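Nitric oxide dioxygenase (Rhodothermus marinus DSM 4252, PDB 6WK3) binds heme in a globin fold and probably acts as a nitric oxide dioxygenase in nature, here in a form engineered as a carbene transferase. Local coordinates at residues A27-M32 against A105-V109; H85-Q91 against E137-Y141; Y95-W99 against W122-Y126. The protein carries 1 engineered substitution. All coordinates share one frame; numbering follows the deposited sequence.

Contact 1 of 3, residues A27-M32 against A105-V109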
loop_
_atom_site.group_PDB
_atom_site.type_symbol
_atom_site.label_atom_id
_atom_site.label_comp_id
_atom_site.label_asym_id
_atom_site.label_seq_id
_atom_site.Cartn_x
_atom_site.Cartn_y
_atom_site.Cartn_z
ATOM N N ALA A 27 -2.682 -19.453 12.685
ATOM C CA ALA A 27 -2.799 -19.365 14.137
ATOM C C ALA A 27 -1.699 -18.491 14.726
ATOM O O ALA A 27 -1.949 -17.709 15.649
ATOM C CB ALA A 27 -2.765 -20.761 14.756
ATOM N N ILE A 28 -0.476 -18.603 14.203
ATOM C CA ILE A 28 0.621 -17.790 14.720
ATOM C C ILE A 28 0.395 -16.322 14.386
ATOM O O ILE A 28 0.561 -15.441 15.239
ATOM C CB ILE A 28 1.968 -18.297 14.170
ATOM C CG1 ILE A 28 2.329 -19.652 14.792
ATOM C CG2 ILE A 28 3.063 -17.267 14.415
ATOM C CD1 ILE A 28 3.448 -20.408 14.048
ATOM N N SER A 29 -0.010 -16.037 13.149
ATOM C CA SER A 29 -0.206 -14.652 12.735
ATOM C C SER A 29 -1.379 -14.011 13.480
ATOM O O SER A 29 -1.265 -12.885 13.978
ATOM C CB SER A 29 -0.399 -14.598 11.214
ATOM O OG SER A 29 -1.115 -13.444 10.805
ATOM N N ALA A 30 -2.502 -14.729 13.600
ATOM C CA ALA A 30 -3.661 -14.177 14.305
ATOM C C ALA A 30 -3.362 -13.961 15.785
ATOM O O ALA A 30 -3.707 -12.916 16.354
ATOM C CB ALA A 30 -4.874 -15.093 14.138
ATOM N N THR A 31 -2.741 -14.953 16.428
ATOM C CA THR A 31 -2.355 -14.808 17.828
ATOM C C THR A 31 -1.374 -13.662 18.006
ATOM O O THR A 31 -1.439 -12.919 18.992
ATOM C CB THR A 31 -1.749 -16.112 18.334
ATOM O OG1 THR A 31 -2.738 -17.147 18.275
ATOM C CG2 THR A 31 -1.236 -15.963 19.758
ATOM N N MET A 32 -0.456 -13.500 17.057
ATOM C CA MET A 32 0.492 -12.397 17.123
ATOM C C MET A 32 -0.230 -11.056 17.128
ATOM O O MET A 32 0.083 -10.174 17.936
ATOM C CB MET A 32 1.467 -12.488 15.952
ATOM C CG MET A 32 2.673 -11.599 16.095
ATOM S SD MET A 32 2.968 -10.625 14.618
ATOM C CE MET A 32 1.714 -9.362 14.823
ATOM N N ALA A 105 3.602 -15.709 20.316
ATOM C CA ALA A 105 2.680 -16.444 19.457
ATOM C C ALA A 105 3.244 -17.812 19.101
ATOM O O ALA A 105 2.516 -18.812 19.094
ATOM C CB ALA A 105 2.378 -15.644 18.192
ATOM N N ILE A 106 4.545 -17.878 18.809
ATOM C CA ILE A 106 5.176 -19.161 18.509
ATOM C C ILE A 106 5.206 -20.046 19.751
ATOM O O ILE A 106 4.913 -21.245 19.678
ATOM C CB ILE A 106 6.585 -18.935 17.925
ATOM C CG1 ILE A 106 6.485 -18.302 16.535
ATOM C CG2 ILE A 106 7.351 -20.248 17.847
ATOM C CD1 ILE A 106 7.827 -17.898 15.931
ATOM N N LYS A 107 5.542 -19.468 20.912
ATOM C CA LYS A 107 5.545 -20.231 22.161
ATOM C C LYS A 107 4.178 -20.841 22.445
ATOM O O LYS A 107 4.080 -21.975 22.930
ATOM C CB LYS A 107 5.964 -19.336 23.327
ATOM C CG LYS A 107 7.460 -19.162 23.489
ATOM C CD LYS A 107 7.780 -18.282 24.691
ATOM C CE LYS A 107 9.212 -17.784 24.634
ATOM N NZ LYS A 107 9.530 -16.772 25.673
ATOM N N GLU A 108 3.112 -20.105 22.148
ATOM C CA GLU A 108 1.769 -20.575 22.466
ATOM C C GLU A 108 1.299 -21.639 21.483
ATOM O O GLU A 108 0.792 -22.691 21.891
ATOM C CB GLU A 108 0.809 -19.388 22.481
ATOM C CG GLU A 108 -0.506 -19.635 23.178
ATOM C CD GLU A 108 -1.424 -18.437 23.063
ATOM O OE1 GLU A 108 -2.227 -18.392 22.101
ATOM O OE2 GLU A 108 -1.326 -17.531 23.923
ATOM N N VAL A 109 1.471 -21.391 20.183
ATOM C CA VAL A 109 0.875 -22.273 19.186
ATOM C C VAL A 109 1.630 -23.593 19.107
ATOM O O VAL A 109 1.020 -24.668 19.075
ATOM C CB VAL A 109 0.810 -21.570 17.819
ATOM C CG1 VAL A 109 0.418 -22.561 16.736
ATOM C CG2 VAL A 109 -0.192 -20.414 17.872
#

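Contact 2 of 3, residues H85-Q91 against E137-Y141. With HEM (protoporphyrin IX containing Fe), chain E.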
loop_
_atom_site.group_PDB
_atom_site.type_symbol
_atom_site.label_atom_id
_atom_site.label_comp_id
_atom_site.label_asym_id
_atom_site.label_seq_id
_atom_site.Cartn_x
_atom_site.Cartn_y
_atom_site.Cartn_z
ATOM N N HIS A 85 3.890 -0.797 4.682
ATOM C CA HIS A 85 4.276 -0.227 5.971
ATOM C C HIS A 85 4.364 1.288 5.900
ATOM O O HIS A 85 3.859 1.994 6.779
ATOM C CB HIS A 85 5.613 -0.802 6.422
ATOM C CG HIS A 85 5.526 -2.210 6.897
ATOM N ND1 HIS A 85 6.640 -2.981 7.150
ATOM C CD2 HIS A 85 4.456 -2.991 7.162
ATOM C CE1 HIS A 85 6.258 -4.178 7.552
ATOM N NE2 HIS A 85 4.937 -4.208 7.571
ATOM N N ALA A 86 5.031 1.806 4.868
ATOM C CA ALA A 86 5.173 3.250 4.737
ATOM C C ALA A 86 3.817 3.914 4.553
ATOM O O ALA A 86 3.584 5.019 5.054
ATOM C CB ALA A 86 6.105 3.580 3.570
ATOM N N ARG A 87 2.905 3.250 3.837
ATOM C CA ARG A 87 1.552 3.773 3.682
ATOM C C ARG A 87 0.864 3.934 5.033
ATOM O O ARG A 87 0.155 4.917 5.258
ATOM C CB ARG A 87 0.737 2.856 2.769
ATOM C CG ARG A 87 -0.699 3.305 2.554
ATOM C CD ARG A 87 -1.374 2.499 1.453
ATOM N NE ARG A 87 -1.437 1.076 1.772
ATOM C CZ ARG A 87 -1.839 0.133 0.923
ATOM N NH1 ARG A 87 -2.215 0.460 -0.307
ATOM N NH2 ARG A 87 -1.866 -1.137 1.303
ATOM N N ALA A 88 1.071 2.989 5.950
ATOM C CA ALA A 88 0.388 3.013 7.237
ATOM C C ALA A 88 1.165 3.737 8.331
ATOM O O ALA A 88 0.624 3.927 9.424
ATOM C CB ALA A 88 0.079 1.589 7.701
ATOM N N GLY A 89 2.403 4.145 8.076
ATOM C CA GLY A 89 3.164 4.850 9.088
ATOM C C GLY A 89 3.887 3.961 10.070
ATOM O O GLY A 89 4.152 4.387 11.199
ATOM N N VAL A 90 4.215 2.729 9.674
ATOM C CA VAL A 90 4.972 1.844 10.551
ATOM C C VAL A 90 6.351 2.437 10.798
ATOM O O VAL A 90 6.993 2.977 9.887
ATOM C CB VAL A 90 5.061 0.435 9.946
ATOM C CG1 VAL A 90 6.049 -0.427 10.728
ATOM C CG2 VAL A 90 3.678 -0.206 9.923
ATOM N N GLN A 91 6.805 2.351 12.044
ATOM C CA GLN A 91 8.003 3.034 12.500
ATOM C C GLN A 91 9.052 2.024 12.937
ATOM O O GLN A 91 8.744 0.872 13.257
ATOM C CB GLN A 91 7.689 3.995 13.658
ATOM C CG GLN A 91 6.839 5.196 13.255
ATOM C CD GLN A 91 7.468 6.005 12.125
ATOM O OE1 GLN A 91 8.695 6.112 12.023
ATOM N NE2 GLN A 91 6.629 6.574 11.269
ATOM N N GLU A 137 12.229 1.350 4.465
ATOM C CA GLU A 137 11.117 2.240 4.795
ATOM C C GLU A 137 11.611 3.635 5.158
ATOM O O GLU A 137 11.021 4.635 4.735
ATOM C CB GLU A 137 10.297 1.659 5.947
ATOM C CG GLU A 137 9.158 0.748 5.517
ATOM C CD GLU A 137 9.025 -0.490 6.402
ATOM O OE1 GLU A 137 9.166 -0.376 7.645
ATOM O OE2 GLU A 137 8.785 -1.584 5.846
ATOM N N ALA A 138 12.686 3.722 5.948
ATOM C CA ALA A 138 13.260 5.024 6.275
ATOM C C ALA A 138 13.680 5.772 5.015
ATOM O O ALA A 138 13.486 6.990 4.911
ATOM C CB ALA A 138 14.448 4.854 7.221
ATOM N N GLN A 139 14.249 5.056 4.041
ATOM C CA GLN A 139 14.601 5.689 2.776
ATOM C C GLN A 139 13.362 6.202 2.052
ATOM O O GLN A 139 13.375 7.306 1.499
ATOM C CB GLN A 139 15.366 4.707 1.891
ATOM C CG GLN A 139 16.726 4.284 2.435
ATOM C CD GLN A 139 17.475 3.391 1.467
ATOM O OE1 GLN A 139 16.936 2.396 0.978
ATOM N NE2 GLN A 139 18.722 3.747 1.175
ATOM N N VAL A 140 12.281 5.418 2.049
ATOM C CA VAL A 140 11.061 5.836 1.360
ATOM C C VAL A 140 10.446 7.045 2.054
ATOM O O VAL A 140 9.925 7.956 1.398
ATOM C CB VAL A 140 10.070 4.660 1.274
ATOM C CG1 VAL A 140 8.662 5.159 0.969
ATOM C CG2 VAL A 140 10.524 3.655 0.229
ATOM N N TYR A 141 10.497 7.078 3.387
ATOM C CA TYR A 141 10.019 8.245 4.120
ATOM C C TYR A 141 10.802 9.494 3.727
ATOM O O TYR A 141 10.218 10.555 3.471
ATOM C CB TYR A 141 10.126 7.994 5.624
ATOM C CG TYR A 141 9.095 7.033 6.175
ATOM C CD1 TYR A 141 7.790 7.027 5.697
ATOM C CD2 TYR A 141 9.426 6.138 7.183
ATOM C CE1 TYR A 141 6.848 6.151 6.206
ATOM C CE2 TYR A 141 8.495 5.265 7.697
ATOM C CZ TYR A 141 7.208 5.271 7.207
ATOM O OH TYR A 141 6.282 4.390 7.724
HETATM C CHA HEM E . 1.308 -5.204 6.355
HETATM C CHB HEM E . 4.778 -8.527 7.120
HETATM C CHC HEM E . 6.406 -5.714 10.707
HETATM C CHD HEM E . 2.109 -3.444 10.800
HETATM C C1A HEM E . 2.128 -6.306 6.202
HETATM C C2A HEM E . 2.076 -7.275 5.130
HETATM C C3A HEM E . 3.024 -8.191 5.341
HETATM C C4A HEM E . 3.726 -7.840 6.555
HETATM C CMA HEM E . 3.324 -9.412 4.449
HETATM C CAA HEM E . 1.094 -7.254 3.944
HETATM C CBA HEM E . 1.729 -6.452 2.815
HETATM C CGA HEM E . 0.885 -6.572 1.574
HETATM O O1A HEM E . 0.047 -5.671 1.328
HETATM O O2A HEM E . 1.047 -7.570 0.827
HETATM C C1B HEM E . 5.574 -8.036 8.132
HETATM C C2B HEM E . 6.826 -8.594 8.605
HETATM C C3B HEM E . 7.269 -7.817 9.610
HETATM C C4B HEM E . 6.318 -6.737 9.789
HETATM C CMB HEM E . 7.461 -9.875 8.025
HETATM C CAB HEM E . 8.562 -7.942 10.452
HETATM C CBB HEM E . 9.640 -8.620 10.055
HETATM C C1C HEM E . 5.380 -4.868 11.079
HETATM C C2C HEM E . 5.413 -3.918 12.166
HETATM C C3C HEM E . 4.233 -3.296 12.218
HETATM C C4C HEM E . 3.399 -3.807 11.141
HETATM C CMC HEM E . 6.607 -3.683 13.116
HETATM C CAC HEM E . 3.891 -2.205 13.257
HETATM C CBC HEM E . 2.633 -2.001 13.643
HETATM C C1D HEM E . 1.549 -3.608 9.547
HETATM C C2D HEM E . 0.454 -2.869 8.944
HETATM C C3D HEM E . 0.240 -3.373 7.715
HETATM C C4D HEM E . 1.190 -4.434 7.493
HETATM C CMD HEM E . -0.318 -1.718 9.626
HETATM C CAD HEM E . -0.812 -2.949 6.665
HETATM C CBD HEM E . -0.413 -1.624 6.027
HETATM C CGD HEM E . -1.134 -1.423 4.717
HETATM O O1D HEM E . -1.528 -2.433 4.071
HETATM O O2D HEM E . -1.296 -0.241 4.311
HETATM N NA HEM E . 3.147 -6.685 7.052
HETATM N NB HEM E . 5.303 -6.907 8.875
HETATM N NC HEM E . 4.137 -4.770 10.482
HETATM N ND HEM E . 1.961 -4.547 8.628
HETATM FE FE HEM E . 3.573 -5.795 8.827
#

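Contact 3 of 3, residues Y95-W99 against W122-Y126. With HEM (protoporphyrin IX containing Fe), chain E.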
loop_
_atom_site.group_PDB
_atom_site.type_symbol
_atom_site.label_atom_id
_atom_site.label_comp_id
_atom_site.label_asym_id
_atom_site.label_seq_id
_atom_site.Cartn_x
_atom_site.Cartn_y
_atom_site.Cartn_z
ATOM N N TYR A 95 9.178 -2.451 15.422
ATOM C CA TYR A 95 9.671 -3.793 15.124
ATOM C C TYR A 95 10.013 -4.619 16.359
ATOM O O TYR A 95 9.707 -5.823 16.356
ATOM C CB TYR A 95 10.870 -3.696 14.169
ATOM C CG TYR A 95 10.428 -3.405 12.758
ATOM C CD1 TYR A 95 10.041 -4.433 11.911
ATOM C CD2 TYR A 95 10.346 -2.100 12.289
ATOM C CE1 TYR A 95 9.610 -4.174 10.626
ATOM C CE2 TYR A 95 9.919 -1.831 11.003
ATOM C CZ TYR A 95 9.556 -2.875 10.176
ATOM O OH TYR A 95 9.127 -2.626 8.896
ATOM N N PRO A 96 10.625 -4.077 17.419
ATOM C CA PRO A 96 10.780 -4.892 18.635
ATOM C C PRO A 96 9.455 -5.349 19.222
ATOM O O PRO A 96 9.381 -6.461 19.761
ATOM C CB PRO A 96 11.534 -3.957 19.590
ATOM C CG PRO A 96 12.270 -3.035 18.701
ATOM C CD PRO A 96 11.359 -2.803 17.529
ATOM N N LEU A 97 8.400 -4.536 19.113
ATOM C CA LEU A 97 7.111 -4.919 19.686
ATOM C C LEU A 97 6.511 -6.107 18.952
ATOM O O LEU A 97 5.972 -7.025 19.583
ATOM C CB LEU A 97 6.136 -3.742 19.653
ATOM C CG LEU A 97 6.705 -2.348 19.898
ATOM C CD1 LEU A 97 5.606 -1.303 19.758
ATOM C CD2 LEU A 97 7.357 -2.283 21.269
ATOM N N VAL A 98 6.583 -6.104 17.620
ATOM C CA VAL A 98 5.996 -7.197 16.855
ATOM C C VAL A 98 6.807 -8.474 17.031
ATOM O O VAL A 98 6.248 -9.577 17.011
ATOM C CB VAL A 98 5.855 -6.795 15.376
ATOM C CG1 VAL A 98 5.551 -8.007 14.503
ATOM C CG2 VAL A 98 4.761 -5.759 15.235
ATOM N N TRP A 99 8.121 -8.364 17.238
ATOM C CA TRP A 99 8.888 -9.569 17.541
ATOM C C TRP A 99 8.471 -10.149 18.883
ATOM O O TRP A 99 8.297 -11.365 19.020
ATOM C CB TRP A 99 10.392 -9.302 17.548
ATOM C CG TRP A 99 11.075 -10.413 18.274
ATOM C CD1 TRP A 99 11.763 -10.331 19.452
ATOM C CD2 TRP A 99 11.075 -11.798 17.904
ATOM N NE1 TRP A 99 12.208 -11.576 19.824
ATOM C CE2 TRP A 99 11.797 -12.494 18.893
ATOM C CE3 TRP A 99 10.536 -12.516 16.831
ATOM C CZ2 TRP A 99 11.994 -13.871 18.840
ATOM C CZ3 TRP A 99 10.741 -13.881 16.778
ATOM C CH2 TRP A 99 11.462 -14.545 17.777
ATOM N N TRP A 122 14.297 -18.081 14.940
ATOM C CA TRP A 122 13.281 -17.183 14.400
ATOM C C TRP A 122 13.554 -15.736 14.777
ATOM O O TRP A 122 13.222 -14.831 14.007
ATOM C CB TRP A 122 11.889 -17.616 14.859
ATOM C CG TRP A 122 11.297 -18.581 13.893
ATOM C CD1 TRP A 122 11.217 -19.938 14.028
ATOM C CD2 TRP A 122 10.744 -18.271 12.608
ATOM N NE1 TRP A 122 10.633 -20.488 12.912
ATOM C CE2 TRP A 122 10.333 -19.486 12.027
ATOM C CE3 TRP A 122 10.548 -17.080 11.896
ATOM C CZ2 TRP A 122 9.738 -19.547 10.768
ATOM C CZ3 TRP A 122 9.955 -17.140 10.645
ATOM C CH2 TRP A 122 9.557 -18.365 10.093
ATOM N N LYS A 123 14.162 -15.497 15.940
ATOM C CA LYS A 123 14.571 -14.140 16.283
ATOM C C LYS A 123 15.576 -13.607 15.273
ATOM O O LYS A 123 15.457 -12.466 14.811
ATOM C CB LYS A 123 15.157 -14.100 17.693
ATOM C CG LYS A 123 15.520 -12.705 18.165
ATOM C CD LYS A 123 16.031 -12.718 19.596
ATOM C CE LYS A 123 16.049 -11.317 20.186
ATOM N NZ LYS A 123 16.928 -10.399 19.404
ATOM N N GLU A 124 16.567 -14.423 14.908
ATOM C CA GLU A 124 17.548 -13.992 13.919
ATOM C C GLU A 124 16.909 -13.814 12.548
ATOM O O GLU A 124 17.188 -12.832 11.851
ATOM C CB GLU A 124 18.702 -14.993 13.849
ATOM N N ALA A 125 16.049 -14.751 12.143
ATOM C CA ALA A 125 15.351 -14.599 10.871
ATOM C C ALA A 125 14.443 -13.381 10.886
ATOM O O ALA A 125 14.281 -12.711 9.862
ATOM C CB ALA A 125 14.551 -15.861 10.553
ATOM N N TYR A 126 13.853 -13.072 12.041
ATOM C CA TYR A 126 13.046 -11.865 12.157
ATOM C C TYR A 126 13.920 -10.621 12.089
ATOM O O TYR A 126 13.586 -9.658 11.389
ATOM C CB TYR A 126 12.241 -11.886 13.459
ATOM C CG TYR A 126 11.413 -10.640 13.651
ATOM C CD1 TYR A 126 11.944 -9.512 14.271
ATOM C CD2 TYR A 126 10.107 -10.579 13.189
ATOM C CE1 TYR A 126 11.199 -8.367 14.422
ATOM C CE2 TYR A 126 9.348 -9.441 13.346
ATOM C CZ TYR A 126 9.897 -8.339 13.965
ATOM O OH TYR A 126 9.141 -7.203 14.125
HETATM C CHA HEM E . 1.308 -5.204 6.355
HETATM C CHB HEM E . 4.778 -8.527 7.120
HETATM C CHC HEM E . 6.406 -5.714 10.707
HETATM C CHD HEM E . 2.109 -3.444 10.800
HETATM C C1A HEM E . 2.128 -6.306 6.202
HETATM C C2A HEM E . 2.076 -7.275 5.130
HETATM C C3A HEM E . 3.024 -8.191 5.341
HETATM C C4A HEM E . 3.726 -7.840 6.555
HETATM C CMA HEM E . 3.324 -9.412 4.449
HETATM C CAA HEM E . 1.094 -7.254 3.944
HETATM C CBA HEM E . 1.729 -6.452 2.815
HETATM C CGA HEM E . 0.885 -6.572 1.574
HETATM O O1A HEM E . 0.047 -5.671 1.328
HETATM O O2A HEM E . 1.047 -7.570 0.827
HETATM C C1B HEM E . 5.574 -8.036 8.132
HETATM C C2B HEM E . 6.826 -8.594 8.605
HETATM C C3B HEM E . 7.269 -7.817 9.610
HETATM C C4B HEM E . 6.318 -6.737 9.789
HETATM C CMB HEM E . 7.461 -9.875 8.025
HETATM C CAB HEM E . 8.562 -7.942 10.452
HETATM C CBB HEM E . 9.640 -8.620 10.055
HETATM C C1C HEM E . 5.380 -4.868 11.079
HETATM C C2C HEM E . 5.413 -3.918 12.166
HETATM C C3C HEM E . 4.233 -3.296 12.218
HETATM C C4C HEM E . 3.399 -3.807 11.141
HETATM C CMC HEM E . 6.607 -3.683 13.116
HETATM C CAC HEM E . 3.891 -2.205 13.257
HETATM C CBC HEM E . 2.633 -2.001 13.643
HETATM C C1D HEM E . 1.549 -3.608 9.547
HETATM C C2D HEM E . 0.454 -2.869 8.944
HETATM C C3D HEM E . 0.240 -3.373 7.715
HETATM C C4D HEM E . 1.190 -4.434 7.493
HETATM C CMD HEM E . -0.318 -1.718 9.626
HETATM C CAD HEM E . -0.812 -2.949 6.665
HETATM C CBD HEM E . -0.413 -1.624 6.027
HETATM C CGD HEM E . -1.134 -1.423 4.717
HETATM O O1D HEM E . -1.528 -2.433 4.071
HETATM O O2D HEM E . -1.296 -0.241 4.311
HETATM N NA HEM E . 3.147 -6.685 7.052
HETATM N NB HEM E . 5.303 -6.907 8.875
HETATM N NC HEM E . 4.137 -4.770 10.482
HETATM N ND HEM E . 1.961 -4.547 8.628
HETATM FE FE HEM E . 3.573 -5.795 8.827
#

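Contact 1 of 3, residues A27-M32 against A105-V109
Ala105 lays its methyl group directly on the backbone of helix 18-39, where it overlaps one turn between Ile28 and Met32. Ala105 CB is 3.5 Å from Ile28 O and 3.7 Å from Met32 N, the two atoms that are themselves joined in the i to i+4 helical bond. Met32 CB touches the same methyl, but its bent thioether end leaves this segment for Cys101 and Leu102, earlier on the same helix 94-110, and for Leu57 of helix 50-66. Thr31 adds its methyl, CG2 lying 4.0 Å from Ala105 CB. With so small a residue at the crossing, the axes of the two short segments approach to 8.9 Å, at 125° between their N-to-C directions.

Val109, one turn further along, packs against both Ala27 and Ile28. Its CB lies 3.9 Å from Ile28 CG1, while CG2 rests by the Ala27 carbonyl and meets Ala27 CB. Ile28 turns both its branches to use: CG1, held beside its own backbone N by a chi1 of -70°, serves Val109, and CG2 touches Ala105 CB and Ile106 CG1. No hydrogen bond links the segments. Thr31 instead spends its hydroxyl within its own helix, OG1 donating to Ala27 O at 2.8 Å, so that this oxygen takes OG1 and the Thr31 amide from opposite faces of its carbonyl plane. The methyl of Thr31 is thereby presented to the partner helix, where the exposed Glu108 brings OE1 to 3.5 Å from CG2.

This is the crossing of helices B and G of the globin fold. On one side Ser29, Ala30 and Met32 lean on helix 50-66, with Ser29 OG bonded to Ile54 O; on another, Ile106 packs on Leu119 of helix 116-145.

Contact 2 of 3, residues H85-Q91 against E137-Y141
His85 and Glu137 meet with their flat groups nearly perpendicular, the imidazole and carboxylate planes standing 82° apart. ND1 of His85 donates to Glu137 OE2 at 2.9 Å, along a bent path (142° at the hydrogen) that reaches the oxygen from above the carboxylate plane. A bend in the Glu137 chain at chi2 (139°) brings the carboxylate there. Across the ring, His85 NE2 binds the heme iron at 2.4 Å, so the carboxylate is a second-shell group that helps to fix the rotation of the axial ligand. Glu137 OE1 is held by Tyr95 OH.

Tyr141 points its hydroxyl into the turn that ends the helix: OH donates to Val90 O at 2.7 Å, an oxygen lying in the plane of the phenol at its edge. CE1 of the same ring packs 3.8 Å from Ala86 CB, which also touches Val140 CG1. The turn is a Schellman motif with Gly89, at positive phi, as its C-prime residue. Arg87 pairs NE and NH2 with a heme propionate, and its NH1 bonds Ser84 OG of the second subunit.

The contact joins the proximal helix 75-88 to helix 116-145 beside the dimer interface, where Leu83 of the second subunit packs on Ala86 and Val140.

Contact 3 of 3, residues Y95-W99 against W122-Y126
Trp99 and Tyr126 pack at the apolar centre, their rings inclined at 39°, neither stacked nor edge-to-face. They meet in a CH-pi contact: Trp99 CB sits over one face of the phenol, 3.4 Å from Tyr126 CE1. Beyond it the indole spreads across the other helix, the centroid of its six-membered ring 3.8 Å from Lys123 CA in a second CH-pi contact over the face. Lys123 CB presses on CZ2 of the Trp99 ring, and the lysine chain then runs on past NE1.

Tyr126 reaches across to helix 94-110 because chi1 of 178° sends its ring straight away from its own backbone N. CE2 of Tyr126 meets the heme vinyl carbon CAB at 3.4 Å, and Val98 CG2 lies against heme CMC, the methyl that also rests over a face of the Tyr95 ring.

At the polar edge Tyr126 OH donates to Tyr95 O at 2.7 Å, in the carbonyl plane and on a lone pair. That oxygen also accepts the helical bond from Trp99 N. A phenylalanine in place of Tyr126 would probably keep much of the ring packing but cost Tyr95 O one of these two donors and leave the ring less firmly held beside the vinyl group. The buried phenol thus finds its acceptor in a main-chain carbonyl, tying helices G and H of the globin fold together at the heme edge.

How the contacts relate
Helix 94-110 links contact 1 to contact 3: Met32 SD packs 3.7 Å from Val98 CG1, and Ile106 CD1 meets the Trp122 ring, although the centres are 13 Å apart. Contact 3 joins contact 2 through Tyr95, whose OH, 2.6 Å from Glu137 OE1, also makes a weak bond to His85 ND1. This His-Glu-Tyr network behind the iron resembles that of the flavohemoglobins. Contacts 2 and 3 both touch the heme, one at the iron and a propionate, the other at its vinyl and methyl edge. Contact 1 stands further back, with the Met32 side chain about 7 Å from the heme, and its centre lies 25 Å from that of contact 2.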